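Local coordinates for pesticidal crystal protein Cry2Aa (Bacillus thuringiensis serovar kurstaki, PDB 1I5P) that kills dipteran and lepidopteran larvae by binding to their midgut epithelial cells and promoting colloidosmotic lysis, at residues S370-R375 / Q399-L404; V374-D379 / S466-K471. All blocks are in the same frame, centred on the assembly; numbering follows the deposited sequence.

Strand 373-377 is the element common to both contacts, and Val374 and Arg375 belong to each. Within its own antiparallel sheet the strand pairs with strand 397-400, which is interaction 1; from a face of that sheet it meets strand 462-469, the central strand of a neighbouring three-stranded sheet, which is interaction 2. The partner of interaction 1 follows 24 residues later in the chain, that of interaction 2 only after 87, and the two centres lie about 10 Å apart. All four segments belong to the middle domain of the delta-endotoxin, a beta prism, so one short strand illustrates how such a domain combines pairing within a sheet with side-chain contact between sheets.

Interaction 1: residues S370-R375 / Q399-L404; sequences STPFVR and QTTLSL
Val374 and Arg375 both face Gln399 across an antiparallel pairing, and the backbone register slips by one residue between Phe373 and Arg375. Gln399 O takes both amides: Val374 N at 2.9 Å, nearly straight and in the carbonyl plane, and Arg375 N at 3.3 Å, tilted from that plane. Gln399 N returns a bond to Arg375 O at 2.9 Å. Past the non-hydrogen-bonded pair Phe373-Thr400, where the CA atoms close to 3.9 Å, Thr401 N donates a hydrogen bond to Pro372 O, 2.9 Å away. Two successive residues set against one make this a classic beta bulge, here where strand 373-377 pairs with strand 397-400 in the four-stranded sheet of the endotoxin's middle domain. The side chains of Phe373 and Thr400 diverge at their roots, yet Thr400 CG2 approaches the phenyl ring obliquely, 3.7 Å from Phe373 CD2, while Gln399 O lies at the ring's edge. With chi1 of 70°, Thr400 turns CG2 anti to its carbonyl carbon, towards this ring, and sends OG1 off on another branch. That hydroxyl receives a hydrogen bond from a water, 2.8 Å from Thr400 OG1, which also bonds Thr371 OG1 and so bridges the two threonine hydroxyls. The methyl CG2 of Thr401 touches both Pro372 CG and Val374 CG1, 3.8 Å from each, the valine being met at about a right angle. Phe422 of strand 422-430 touches Pro372 and Val374 as well. The side-chain amide of Gln399 is engaged elsewhere, its OE1 accepting from Arg405 NH2.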
ATOM      1  N   SER A 370     -11.623  16.663   4.658  1.00 17.22           N
ATOM      2  CA  SER A 370     -12.973  16.365   5.127  1.00 18.05           C
ATOM      3  C   SER A 370     -13.709  15.462   4.135  1.00 16.05           C
ATOM      4  O   SER A 370     -14.401  14.530   4.538  1.00 15.17           O
ATOM      5  CB  SER A 370     -13.766  17.658   5.338  1.00 19.72           C
ATOM      6  OG  SER A 370     -14.143  18.229   4.096  1.00 30.16           O
ATOM      7  N   THR A 371     -13.563  15.739   2.842  1.00 15.16           N
ATOM      8  CA  THR A 371     -14.212  14.922   1.814  1.00 14.97           C
ATOM      9  C   THR A 371     -13.218  14.582   0.716  1.00 13.59           C
ATOM     10  O   THR A 371     -13.301  15.088  -0.402  1.00 13.00           O
ATOM     11  CB  THR A 371     -15.424  15.643   1.182  1.00 15.92           C
ATOM     12  OG1 THR A 371     -14.979  16.795   0.459  1.00 16.08           O
ATOM     13  CG2 THR A 371     -16.410  16.071   2.259  1.00 15.99           C
ATOM     14  N   PRO A 372     -12.247  13.719   1.032  1.00 11.39           N
ATOM     15  CA  PRO A 372     -11.237  13.324   0.052  1.00 11.47           C
ATOM     16  C   PRO A 372     -11.815  12.499  -1.092  1.00 11.85           C
ATOM     17  O   PRO A 372     -12.923  11.965  -0.997  1.00 12.31           O
ATOM     18  CB  PRO A 372     -10.264  12.501   0.884  1.00 11.55           C
ATOM     19  CG  PRO A 372     -11.193  11.820   1.853  1.00 13.49           C
ATOM     20  CD  PRO A 372     -12.062  12.984   2.293  1.00  9.48           C
ATOM     21  N   PHE A 373     -11.052  12.399  -2.172  1.00 10.53           N
ATOM     22  CA  PHE A 373     -11.456  11.608  -3.325  1.00 12.09           C
ATOM     23  C   PHE A 373     -11.252  10.146  -2.932  1.00 11.42           C
ATOM     24  O   PHE A 373     -10.308   9.832  -2.201  1.00 12.92           O
ATOM     25  CB  PHE A 373     -10.570  11.935  -4.529  1.00 11.29           C
ATOM     26  CG  PHE A 373     -10.853  13.272  -5.151  1.00 11.94           C
ATOM     27  CD1 PHE A 373      -9.894  14.275  -5.135  1.00 13.58           C
ATOM     28  CD2 PHE A 373     -12.072  13.518  -5.781  1.00 12.08           C
ATOM     29  CE1 PHE A 373     -10.141  15.505  -5.740  1.00 18.09           C
ATOM     30  CE2 PHE A 373     -12.330  14.741  -6.388  1.00 13.02           C
ATOM     31  CZ  PHE A 373     -11.364  15.738  -6.369  1.00 16.67           C
ATOM     32  N   VAL A 374     -12.129   9.258  -3.397  1.00 11.16           N
ATOM     33  CA  VAL A 374     -11.996   7.833  -3.093  1.00 11.37           C
ATOM     34  C   VAL A 374     -12.228   6.948  -4.318  1.00 14.03           C
ATOM     35  O   VAL A 374     -11.755   5.806  -4.369  1.00 14.52           O
ATOM     36  CB  VAL A 374     -12.972   7.391  -1.955  1.00 13.17           C
ATOM     37  CG1 VAL A 374     -12.543   8.015  -0.635  1.00  9.85           C
ATOM     38  CG2 VAL A 374     -14.409   7.794  -2.284  1.00 10.34           C
ATOM     39  N   ARG A 375     -12.925   7.481  -5.316  1.00 12.85           N
ATOM     40  CA  ARG A 375     -13.235   6.702  -6.506  1.00 14.65           C
ATOM     41  C   ARG A 375     -12.932   7.468  -7.792  1.00 15.16           C
ATOM     42  O   ARG A 375     -13.181   8.674  -7.876  1.00 15.20           O
ATOM     43  CB  ARG A 375     -14.714   6.305  -6.456  1.00 15.57           C
ATOM     44  CG  ARG A 375     -15.169   5.315  -7.510  1.00 18.39           C
ATOM     45  CD  ARG A 375     -16.655   5.019  -7.340  1.00 18.89           C
ATOM     46  NE  ARG A 375     -16.974   4.289  -6.109  1.00 15.73           N
ATOM     47  CZ  ARG A 375     -17.041   2.963  -6.019  1.00 15.97           C
ATOM     48  NH1 ARG A 375     -16.805   2.214  -7.089  1.00 13.56           N
ATOM     49  NH2 ARG A 375     -17.379   2.382  -4.869  1.00 14.89           N
ATOM     50  N   GLN A 399     -14.640  11.116  -7.596  1.00 19.40           N
ATOM     51  CA  GLN A 399     -15.735  11.309  -6.662  1.00 17.36           C
ATOM     52  C   GLN A 399     -15.200  11.244  -5.236  1.00 14.92           C
ATOM     53  O   GLN A 399     -14.315  10.444  -4.927  1.00 11.96           O
ATOM     54  CB  GLN A 399     -16.792  10.233  -6.904  1.00 18.98           C
ATOM     55  CG  GLN A 399     -18.027  10.319  -6.044  1.00 21.76           C
ATOM     56  CD  GLN A 399     -19.097   9.363  -6.529  1.00 25.40           C
ATOM     57  OE1 GLN A 399     -19.636   9.525  -7.625  1.00 25.28           O
ATOM     58  NE2 GLN A 399     -19.400   8.353  -5.724  1.00 24.75           N
ATOM     59  N   THR A 400     -15.753  12.093  -4.375  1.00 14.63           N
ATOM     60  CA  THR A 400     -15.339  12.188  -2.978  1.00 15.39           C
ATOM     61  C   THR A 400     -16.183  11.329  -2.044  1.00 14.35           C
ATOM     62  O   THR A 400     -17.180  10.747  -2.459  1.00 13.61           O
ATOM     63  CB  THR A 400     -15.435  13.642  -2.496  1.00 15.01           C
ATOM     64  OG1 THR A 400     -16.813  14.025  -2.405  1.00 14.74           O
ATOM     65  CG2 THR A 400     -14.725  14.574  -3.474  1.00 11.46           C
ATOM     66  N   THR A 401     -15.767  11.257  -0.781  1.00 17.00           N
ATOM     67  CA  THR A 401     -16.489  10.495   0.236  1.00 19.96           C
ATOM     68  C   THR A 401     -17.931  10.966   0.183  1.00 23.97           C
ATOM     69  O   THR A 401     -18.858  10.244   0.545  1.00 22.01           O
ATOM     70  CB  THR A 401     -15.928  10.769   1.640  1.00 20.54           C
ATOM     71  OG1 THR A 401     -15.832  12.185   1.849  1.00 17.12           O
ATOM     72  CG2 THR A 401     -14.552  10.141   1.792  1.00 18.24           C
ATOM     73  N   LEU A 402     -18.098  12.205  -0.255  1.00 27.91           N
ATOM     74  CA  LEU A 402     -19.413  12.774  -0.429  1.00 34.02           C
ATOM     75  C   LEU A 402     -19.618  12.450  -1.905  1.00 36.41           C
ATOM     76  O   LEU A 402     -18.682  12.558  -2.694  1.00 39.85           O
ATOM     77  CB  LEU A 402     -19.367  14.284  -0.211  1.00 36.50           C
ATOM     78  CG  LEU A 402     -20.691  14.982   0.094  1.00 39.57           C
ATOM     79  CD1 LEU A 402     -20.478  16.486   0.033  1.00 38.68           C
ATOM     80  CD2 LEU A 402     -21.758  14.551  -0.906  1.00 42.37           C
ATOM     81  N   SER A 403     -20.816  12.048  -2.293  1.00 37.18           N
ATOM     82  CA  SER A 403     -21.048  11.696  -3.688  1.00 35.80           C
ATOM     83  C   SER A 403     -20.721  12.794  -4.703  1.00 33.24           C
ATOM     84  O   SER A 403     -21.181  12.746  -5.840  1.00 33.80           O
ATOM     85  CB  SER A 403     -22.488  11.231  -3.857  1.00 37.77           C
ATOM     86  OG  SER A 403     -22.720  10.093  -3.045  1.00 40.14           O
ATOM     87  N   LEU A 404     -19.923  13.775  -4.292  1.00 31.04           N
ATOM     88  CA  LEU A 404     -19.532  14.864  -5.180  1.00 29.62           C
ATOM     89  C   LEU A 404     -18.585  14.342  -6.243  1.00 29.38           C
ATOM     90  O   LEU A 404     -17.536  13.781  -5.935  1.00 28.72           O
ATOM     91  CB  LEU A 404     -18.850  15.982  -4.392  1.00 29.85           C
ATOM     92  CG  LEU A 404     -19.719  17.001  -3.648  1.00 32.19           C
ATOM     93  CD1 LEU A 404     -19.618  18.336  -4.362  1.00 32.51           C
ATOM     94  CD2 LEU A 404     -21.169  16.531  -3.568  1.00 30.29           C
TER
HETATM   95  O   HOH W   1     -17.074  16.731  -1.674  1.00 26.79           O

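Interaction 2: residues V374-D379 / S466-K471; sequences VRSWLD and SVHNRK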
ATOM      1  N   VAL A 374     -12.129   9.258  -3.397  1.00 11.16           N
ATOM      2  CA  VAL A 374     -11.996   7.833  -3.093  1.00 11.37           C
ATOM      3  C   VAL A 374     -12.228   6.948  -4.318  1.00 14.03           C
ATOM      4  O   VAL A 374     -11.755   5.806  -4.369  1.00 14.52           O
ATOM      5  CB  VAL A 374     -12.972   7.391  -1.955  1.00 13.17           C
ATOM      6  CG1 VAL A 374     -12.543   8.015  -0.635  1.00  9.85           C
ATOM      7  CG2 VAL A 374     -14.409   7.794  -2.284  1.00 10.34           C
ATOM      8  N   ARG A 375     -12.925   7.481  -5.316  1.00 12.85           N
ATOM      9  CA  ARG A 375     -13.235   6.702  -6.506  1.00 14.65           C
ATOM     10  C   ARG A 375     -12.932   7.468  -7.792  1.00 15.16           C
ATOM     11  O   ARG A 375     -13.181   8.674  -7.876  1.00 15.20           O
ATOM     12  CB  ARG A 375     -14.714   6.305  -6.456  1.00 15.57           C
ATOM     13  CG  ARG A 375     -15.169   5.315  -7.510  1.00 18.39           C
ATOM     14  CD  ARG A 375     -16.655   5.019  -7.340  1.00 18.89           C
ATOM     15  NE  ARG A 375     -16.974   4.289  -6.109  1.00 15.73           N
ATOM     16  CZ  ARG A 375     -17.041   2.963  -6.019  1.00 15.97           C
ATOM     17  NH1 ARG A 375     -16.805   2.214  -7.089  1.00 13.56           N
ATOM     18  NH2 ARG A 375     -17.379   2.382  -4.869  1.00 14.89           N
ATOM     19  N   SER A 376     -12.391   6.771  -8.792  1.00 12.96           N
ATOM     20  CA  SER A 376     -12.070   7.401 -10.074  1.00 13.60           C
ATOM     21  C   SER A 376     -12.529   6.571 -11.278  1.00 11.71           C
ATOM     22  O   SER A 376     -12.689   5.356 -11.180  1.00 13.82           O
ATOM     23  CB  SER A 376     -10.564   7.626 -10.184  1.00 10.38           C
ATOM     24  OG  SER A 376      -9.875   6.385 -10.234  1.00 15.91           O
ATOM     25  N   TRP A 377     -12.749   7.252 -12.400  1.00 12.55           N
ATOM     26  CA  TRP A 377     -13.136   6.635 -13.673  1.00 13.63           C
ATOM     27  C   TRP A 377     -12.068   7.126 -14.648  1.00 13.83           C
ATOM     28  O   TRP A 377     -11.955   8.324 -14.897  1.00 12.55           O
ATOM     29  CB  TRP A 377     -14.515   7.118 -14.124  1.00 15.98           C
ATOM     30  CG  TRP A 377     -15.639   6.592 -13.287  1.00 16.65           C
ATOM     31  CD1 TRP A 377     -16.417   5.504 -13.549  1.00 19.53           C
ATOM     32  CD2 TRP A 377     -16.101   7.128 -12.043  1.00 16.67           C
ATOM     33  NE1 TRP A 377     -17.340   5.328 -12.547  1.00 18.86           N
ATOM     34  CE2 TRP A 377     -17.167   6.308 -11.609  1.00 19.46           C
ATOM     35  CE3 TRP A 377     -15.716   8.219 -11.252  1.00 18.09           C
ATOM     36  CZ2 TRP A 377     -17.856   6.549 -10.415  1.00 19.59           C
ATOM     37  CZ3 TRP A 377     -16.401   8.458 -10.065  1.00 14.44           C
ATOM     38  CH2 TRP A 377     -17.459   7.624  -9.659  1.00 20.12           C
ATOM     39  N   LEU A 378     -11.288   6.204 -15.201  1.00 13.61           N
ATOM     40  CA  LEU A 378     -10.203   6.578 -16.094  1.00 14.42           C
ATOM     41  C   LEU A 378     -10.233   5.924 -17.470  1.00 14.21           C
ATOM     42  O   LEU A 378      -9.351   6.165 -18.300  1.00 13.33           O
ATOM     43  CB  LEU A 378      -8.879   6.236 -15.415  1.00 14.44           C
ATOM     44  CG  LEU A 378      -8.744   6.719 -13.968  1.00 16.15           C
ATOM     45  CD1 LEU A 378      -7.597   5.988 -13.278  1.00 14.33           C
ATOM     46  CD2 LEU A 378      -8.518   8.226 -13.959  1.00 15.86           C
ATOM     47  N   ASP A 379     -11.243   5.098 -17.707  1.00 15.14           N
ATOM     48  CA  ASP A 379     -11.371   4.385 -18.975  1.00 16.85           C
ATOM     49  C   ASP A 379     -11.656   5.291 -20.165  1.00 18.57           C
ATOM     50  O   ASP A 379     -12.190   6.395 -20.018  1.00 18.00           O
ATOM     51  CB  ASP A 379     -12.488   3.336 -18.885  1.00 15.97           C
ATOM     52  CG  ASP A 379     -12.152   2.190 -17.940  1.00 16.39           C
ATOM     53  OD1 ASP A 379     -11.021   2.151 -17.407  1.00 16.26           O
ATOM     54  OD2 ASP A 379     -13.022   1.319 -17.741  1.00 16.75           O
ATOM     55  N   SER A 466      -4.969   7.275 -10.653  1.00 16.52           N
ATOM     56  CA  SER A 466      -5.365   7.548  -9.277  1.00 16.05           C
ATOM     57  C   SER A 466      -4.483   6.711  -8.343  1.00 15.70           C
ATOM     58  O   SER A 466      -4.212   5.538  -8.608  1.00 13.17           O
ATOM     59  CB  SER A 466      -6.857   7.244  -9.058  1.00 13.26           C
ATOM     60  OG  SER A 466      -7.204   5.933  -9.453  1.00 16.21           O
ATOM     61  N   VAL A 467      -4.010   7.347  -7.274  1.00 14.55           N
ATOM     62  CA  VAL A 467      -3.144   6.704  -6.293  1.00 14.35           C
ATOM     63  C   VAL A 467      -3.941   6.463  -5.020  1.00 14.36           C
ATOM     64  O   VAL A 467      -4.328   7.407  -4.326  1.00 12.34           O
ATOM     65  CB  VAL A 467      -1.928   7.596  -5.957  1.00 11.92           C
ATOM     66  CG1 VAL A 467      -0.918   6.811  -5.138  1.00  9.12           C
ATOM     67  CG2 VAL A 467      -1.291   8.118  -7.243  1.00 13.26           C
ATOM     68  N   HIS A 468      -4.174   5.191  -4.720  1.00 13.71           N
ATOM     69  CA  HIS A 468      -4.959   4.805  -3.554  1.00 13.62           C
ATOM     70  C   HIS A 468      -4.090   4.343  -2.389  1.00 13.96           C
ATOM     71  O   HIS A 468      -3.162   3.544  -2.559  1.00 14.19           O
ATOM     72  CB  HIS A 468      -5.933   3.693  -3.947  1.00 12.02           C
ATOM     73  CG  HIS A 468      -6.764   4.023  -5.149  1.00 11.56           C
ATOM     74  ND1 HIS A 468      -8.130   4.190  -5.091  1.00  8.22           N
ATOM     75  CD2 HIS A 468      -6.415   4.225  -6.443  1.00  8.78           C
ATOM     76  CE1 HIS A 468      -8.588   4.480  -6.297  1.00 10.79           C
ATOM     77  NE2 HIS A 468      -7.565   4.506  -7.134  1.00  6.96           N
ATOM     78  N   ASN A 469      -4.399   4.849  -1.201  1.00 11.15           N
ATOM     79  CA  ASN A 469      -3.644   4.482  -0.017  1.00 10.20           C
ATOM     80  C   ASN A 469      -4.558   4.533   1.199  1.00 11.70           C
ATOM     81  O   ASN A 469      -5.532   5.294   1.220  1.00 11.26           O
ATOM     82  CB  ASN A 469      -2.455   5.440   0.151  1.00  9.06           C
ATOM     83  CG  ASN A 469      -1.405   4.905   1.101  1.00  9.58           C
ATOM     84  OD1 ASN A 469      -1.582   4.941   2.318  1.00 10.62           O
ATOM     85  ND2 ASN A 469      -0.307   4.396   0.551  1.00  8.38           N
ATOM     86  N   ARG A 470      -4.242   3.725   2.206  1.00 12.60           N
ATOM     87  CA  ARG A 470      -5.031   3.680   3.427  1.00 14.48           C
ATOM     88  C   ARG A 470      -4.854   4.925   4.289  1.00 15.30           C
ATOM     89  O   ARG A 470      -5.725   5.249   5.104  1.00 13.28           O
ATOM     90  CB  ARG A 470      -4.652   2.456   4.252  1.00 16.66           C
ATOM     91  CG  ARG A 470      -5.160   1.135   3.703  1.00 20.82           C
ATOM     92  CD  ARG A 470      -4.958   0.034   4.726  1.00 24.85           C
ATOM     93  NE  ARG A 470      -5.902  -1.065   4.536  1.00 35.07           N
ATOM     94  CZ  ARG A 470      -5.659  -2.156   3.820  1.00 36.38           C
ATOM     95  NH1 ARG A 470      -4.489  -2.309   3.215  1.00 39.83           N
ATOM     96  NH2 ARG A 470      -6.585  -3.098   3.715  1.00 39.06           N
ATOM     97  N   LYS A 471      -3.723   5.608   4.118  1.00 12.27           N
ATOM     98  CA  LYS A 471      -3.416   6.810   4.889  1.00 11.68           C
ATOM     99  C   LYS A 471      -4.657   7.634   5.203  1.00 11.65           C
ATOM    100  O   LYS A 471      -5.395   8.025   4.303  1.00 11.95           O
ATOM    101  CB  LYS A 471      -2.409   7.680   4.138  1.00 10.24           C
ATOM    102  CG  LYS A 471      -1.945   8.886   4.932  1.00 11.80           C
ATOM    103  CD  LYS A 471      -1.301   8.446   6.242  1.00 10.37           C
ATOM    104  CE  LYS A 471      -0.682   9.624   6.975  1.00  7.89           C
ATOM    105  NZ  LYS A 471       0.106   9.179   8.161  1.00  7.97           N
TER
HETATM  106  O   HOH W   2     -10.102   4.052  -3.049  1.00 11.07           O
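Ser466 OG is gripped by two groups: Ser376 OG across the contact, 2.8 Å away, and His468 NE2 on its own strand, 2.7 Å from the same Ser466 OG. Either partner could supply the proton in each bond. The serine hydroxyls meet tip to tip, both side chains pointing across the gap; chi1 of 54° sets Ser466 OG between its backbone N and carbonyl carbon, and Ser376 adopts the same rotation. Asn416 of strand 415-416 adds a second partner for Ser376 OG through its ND2. On the imidazole's other nitrogen, His468 ND1, a water lying in the ring plane sits at 2.8 Å and donates to Val374 O at 2.7 Å. The ring stands edge-on to strand 373-377, with Val374 O and Ser376 OG near its plane. Leu378 CD1 packs 3.8 Å from Ser466 OG. The short strand segments run roughly antiparallel, at 156°, with axes 8.4 Å apart at their closest, too far for backbone pairing between these two segments, so side chains and a water make this contact within the beta-prism domain. Ile423 of strand 422-430 touches both Ser376 and His468, and its backbone bonds to that of Phe373. A buried junction thus carries a polar chain from Val374 O through water, imidazole and two hydroxyls, and the two nitrogen contacts should fix the ring's rotation, while its tautomer probably depends on which way the serine hydroxyls point.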